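Local coordinates for protein Epf (Streptococcus pyogenes, PDB 4ES8) that acts as a cell-surface adhesin that binds to cells through an N-terminal domain containing a carbohydrate-binding module, at residues Trp67-Asn71 with Glu72-Ser76. Numbering follows the deposited sequence. Where two conformers were deposited one is given.
Sequences WREHN and EVKDS
H70 and D75 meet across the loop between two strands, a worked example of a buried histidine held by a carboxylate. With CG anti to the backbone N (chi1 -167°), the H70 side chain turns back over the residues that follow it. CB of H70 lies 3.3 Å from the carbonyl O of S76 and also touches OD1 of D75. Next along the side chain, CG of H70 is 3.5 Å from OD1 of D75. In the conformer given, CG1 of V73 lies over one ring face in a CH-pi contact, displaced toward the rim on the ND1 side; CE1 of H70 is still within 3.8 Å of CG1 of V73. ND1 of H70 donates to OD1 of D75 (2.7 Å). That oxygen lies at the ring edge and offers its syn lone pair, with carboxylate and imidazole nearly coplanar, 14° apart. The same OD1 accepts the backbone N of S76 from above the carboxylate plane, so two donors grip this one oxygen; its charge would be expected to polarise the imidazole. Beyond this loop, H55 stacks on the H70 ring and F44 meets it edge-to-face.

The backbone of H70 is tied twice to the returning chain: N of H70 donates to O of S76 (2.8 Å), and O of H70 accepts N of K74 (2.9 Å). E69 and K74 run side by side, pointing the same way; a water bridges OE2 of E69 and NZ of K74, 4.6 Å apart. A second water links OE2 of E69 to the backbone N of E72. The whole is a beta hairpin whose loop carries a His-carboxylate hydrogen bond, joining edge strand 68-69 to antiparallel strand 76-80.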
ATOM      1  N   TRP A  67       6.824 -25.517  13.403  1.00  9.87           N
ATOM      2  CA  TRP A  67       7.617 -24.591  14.205  1.00  9.06           C
ATOM      3  C   TRP A  67       9.105 -24.750  13.926  1.00 13.60           C
ATOM      4  O   TRP A  67       9.630 -25.864  13.996  1.00 14.21           O
ATOM      5  CB  TRP A  67       7.377 -24.794  15.697  1.00  8.68           C
ATOM      6  CG  TRP A  67       6.006 -24.394  16.139  1.00  9.40           C
ATOM      7  CD1 TRP A  67       4.955 -25.222  16.427  1.00 12.42           C
ATOM      8  CD2 TRP A  67       5.532 -23.056  16.330  1.00  8.49           C
ATOM      9  NE1 TRP A  67       3.864 -24.476  16.822  1.00 11.67           N
ATOM     10  CE2 TRP A  67       4.186 -23.143  16.754  1.00 12.35           C
ATOM     11  CE3 TRP A  67       6.125 -21.784  16.205  1.00 10.00           C
ATOM     12  CZ2 TRP A  67       3.411 -22.009  17.021  1.00 11.26           C
ATOM     13  CZ3 TRP A  67       5.350 -20.664  16.441  1.00 10.66           C
ATOM     14  CH2 TRP A  67       4.018 -20.779  16.875  1.00 10.86           C
ATOM     15  N   ARG A  68       9.761 -23.634  13.630  1.00  9.00           N
ATOM     16  CA  ARG A  68      11.197 -23.586  13.309  1.00  7.95           C
ATOM     17  C   ARG A  68      11.958 -22.820  14.386  1.00 10.73           C
ATOM     18  O   ARG A  68      11.646 -21.647  14.653  1.00 10.06           O
ATOM     19  CB  ARG A  68      11.427 -22.911  11.930  1.00  7.59           C
ATOM     20  CG  ARG A  68      10.643 -23.514  10.757  1.00  9.07           C
ATOM     21  CD  ARG A  68      11.384 -24.645  10.021  1.00 11.51           C
ATOM     22  NE  ARG A  68      11.681 -25.795  10.886  1.00 12.70           N
ATOM     23  CZ  ARG A  68      10.863 -26.825  11.078  1.00 18.85           C
ATOM     24  NH1 ARG A  68       9.665 -26.850  10.503  1.00 14.63           N
ATOM     25  NH2 ARG A  68      11.235 -27.838  11.854  1.00 18.74           N
ATOM     26  N   GLU A  69      12.966 -23.451  14.975  1.00  8.61           N
ATOM     27  CA  GLU A  69      13.735 -22.822  16.053  1.00  7.31           C
ATOM     28  C   GLU A  69      14.626 -21.675  15.572  1.00 10.64           C
ATOM     29  O   GLU A  69      15.198 -21.734  14.467  1.00 10.03           O
ATOM     30  CB  GLU A  69      14.633 -23.846  16.789  1.00  8.02           C
ATOM     31  CG  GLU A  69      15.783 -24.430  15.965  1.00 12.78           C
ATOM     32  CD  GLU A  69      16.209 -25.836  16.351  1.00 20.57           C
ATOM     33  OE1 GLU A  69      15.340 -26.728  16.477  1.00 17.49           O
ATOM     34  OE2 GLU A  69      17.424 -26.040  16.544  1.00 21.47           O
ATOM     35  N   HIS A  70      14.787 -20.664  16.441  1.00  8.34           N
ATOM     36  CA  HIS A  70      15.812 -19.629  16.236  1.00  7.40           C
ATOM     37  C   HIS A  70      17.156 -20.381  16.278  1.00 10.02           C
ATOM     38  O   HIS A  70      17.426 -21.089  17.267  1.00 10.57           O
ATOM     39  CB  HIS A  70      15.733 -18.577  17.361  1.00  7.04           C
ATOM     40  CG  HIS A  70      16.508 -17.325  17.088  1.00  8.88           C
ATOM     41  ND1 HIS A  70      16.625 -16.330  18.044  1.00  9.63           N
ATOM     42  CD2 HIS A  70      17.213 -16.962  15.985  1.00 10.20           C
ATOM     43  CE1 HIS A  70      17.358 -15.378  17.481  1.00  9.73           C
ATOM     44  NE2 HIS A  70      17.707 -15.700  16.239  1.00  9.96           N
ATOM     45  N   ASN A  71      17.944 -20.321  15.186  1.00  8.04           N
ATOM     46  CA  ASN A  71      19.161 -21.125  15.068  1.00  8.82           C
ATOM     47  C   ASN A  71      20.032 -21.030  16.317  1.00 12.50           C
ATOM     48  O   ASN A  71      20.319 -19.931  16.775  1.00 12.04           O
ATOM     49  CB  ASN A  71      19.945 -20.714  13.846  1.00 11.24           C
ATOM     50  CG  ASN A  71      20.957 -21.761  13.490  1.00 22.26           C
ATOM     51  OD1 ASN A  71      20.612 -22.925  13.280  1.00 15.14           O
ATOM     52  ND2 ASN A  71      22.225 -21.379  13.514  1.00 18.33           N
ATOM     53  N   GLU A  72      20.448 -22.210  16.850  1.00 12.13           N
ATOM     54  CA  GLU A  72      21.339 -22.388  18.013  1.00 13.51           C
ATOM     55  C   GLU A  72      20.696 -22.012  19.369  1.00 16.71           C
ATOM     56  O   GLU A  72      20.629 -22.853  20.272  1.00 16.53           O
ATOM     57  CB  GLU A  72      22.667 -21.587  17.874  1.00 15.85           C
ATOM     58  CG  GLU A  72      23.450 -21.793  16.585  1.00 31.13           C
ATOM     59  CD  GLU A  72      24.734 -20.988  16.453  1.00 58.15           C
ATOM     60  OE1 GLU A  72      24.673 -19.734  16.434  1.00 45.69           O
ATOM     61  OE2 GLU A  72      25.801 -21.625  16.305  1.00 51.03           O
ATOM     62  N   VAL A  73      20.191 -20.778  19.488  1.00 12.64           N
ATOM     63  CA  VAL A  73      19.675 -20.247  20.748  0.50 11.80           C
ATOM     64  C   VAL A  73      18.290 -20.844  21.111  1.00 15.02           C
ATOM     65  O   VAL A  73      18.059 -21.089  22.300  1.00 14.37           O
ATOM     66  CB  VAL A  73      19.711 -18.698  20.778  0.50 15.39           C
ATOM     67  CG1 VAL A  73      18.915 -18.070  19.642  0.50 13.84           C
ATOM     68  CG2 VAL A  73      19.328 -18.126  22.138  0.50 15.85           C
ATOM     69  N   LYS A  74      17.391 -21.092  20.124  1.00 11.21           N
ATOM     70  CA  LYS A  74      16.091 -21.745  20.390  1.00 10.93           C
ATOM     71  C   LYS A  74      15.238 -21.003  21.462  1.00 14.26           C
ATOM     72  O   LYS A  74      14.453 -21.644  22.193  1.00 13.46           O
ATOM     73  CB  LYS A  74      16.288 -23.236  20.822  1.00 12.50           C
ATOM     74  CG  LYS A  74      17.183 -24.050  19.897  1.00 17.48           C
ATOM     75  CD  LYS A  74      17.223 -25.517  20.326  1.00 27.60           C
ATOM     76  CE  LYS A  74      18.613 -26.087  20.286  1.00 49.09           C
ATOM     77  NZ  LYS A  74      18.623 -27.513  20.723  1.00 58.17           N
ATOM     78  N   ASP A  75      15.333 -19.663  21.514  1.00 10.32           N
ATOM     79  CA  ASP A  75      14.523 -18.848  22.431  1.00  9.98           C
ATOM     80  C   ASP A  75      13.137 -18.625  21.820  1.00 13.95           C
ATOM     81  O   ASP A  75      12.126 -18.749  22.515  1.00 15.30           O
ATOM     82  CB  ASP A  75      15.199 -17.506  22.773  1.00 11.58           C
ATOM     83  CG  ASP A  75      15.824 -16.745  21.614  1.00  9.75           C
ATOM     84  OD1 ASP A  75      15.711 -17.220  20.449  1.00 10.33           O
ATOM     85  OD2 ASP A  75      16.424 -15.675  21.864  1.00 14.14           O
ATOM     86  N   SER A  76      13.084 -18.369  20.511  1.00  8.91           N
ATOM     87  CA  SER A  76      11.829 -18.217  19.804  1.00  7.84           C
ATOM     88  C   SER A  76      11.757 -19.257  18.705  1.00 11.40           C
ATOM     89  O   SER A  76      12.798 -19.727  18.212  1.00 11.10           O
ATOM     90  CB  SER A  76      11.685 -16.802  19.231  1.00  9.25           C
ATOM     91  OG  SER A  76      12.866 -16.409  18.533  1.00  9.89           O
TER
HETATM   92  O   HOH W   1      19.747 -24.776  16.172  1.00 18.55           O
HETATM   93  O   HOH W   2      18.176 -28.409  17.913  1.00 39.23           O
HETATM   94  O   HOH W   3      23.137 -18.625  14.309  1.00 18.59           O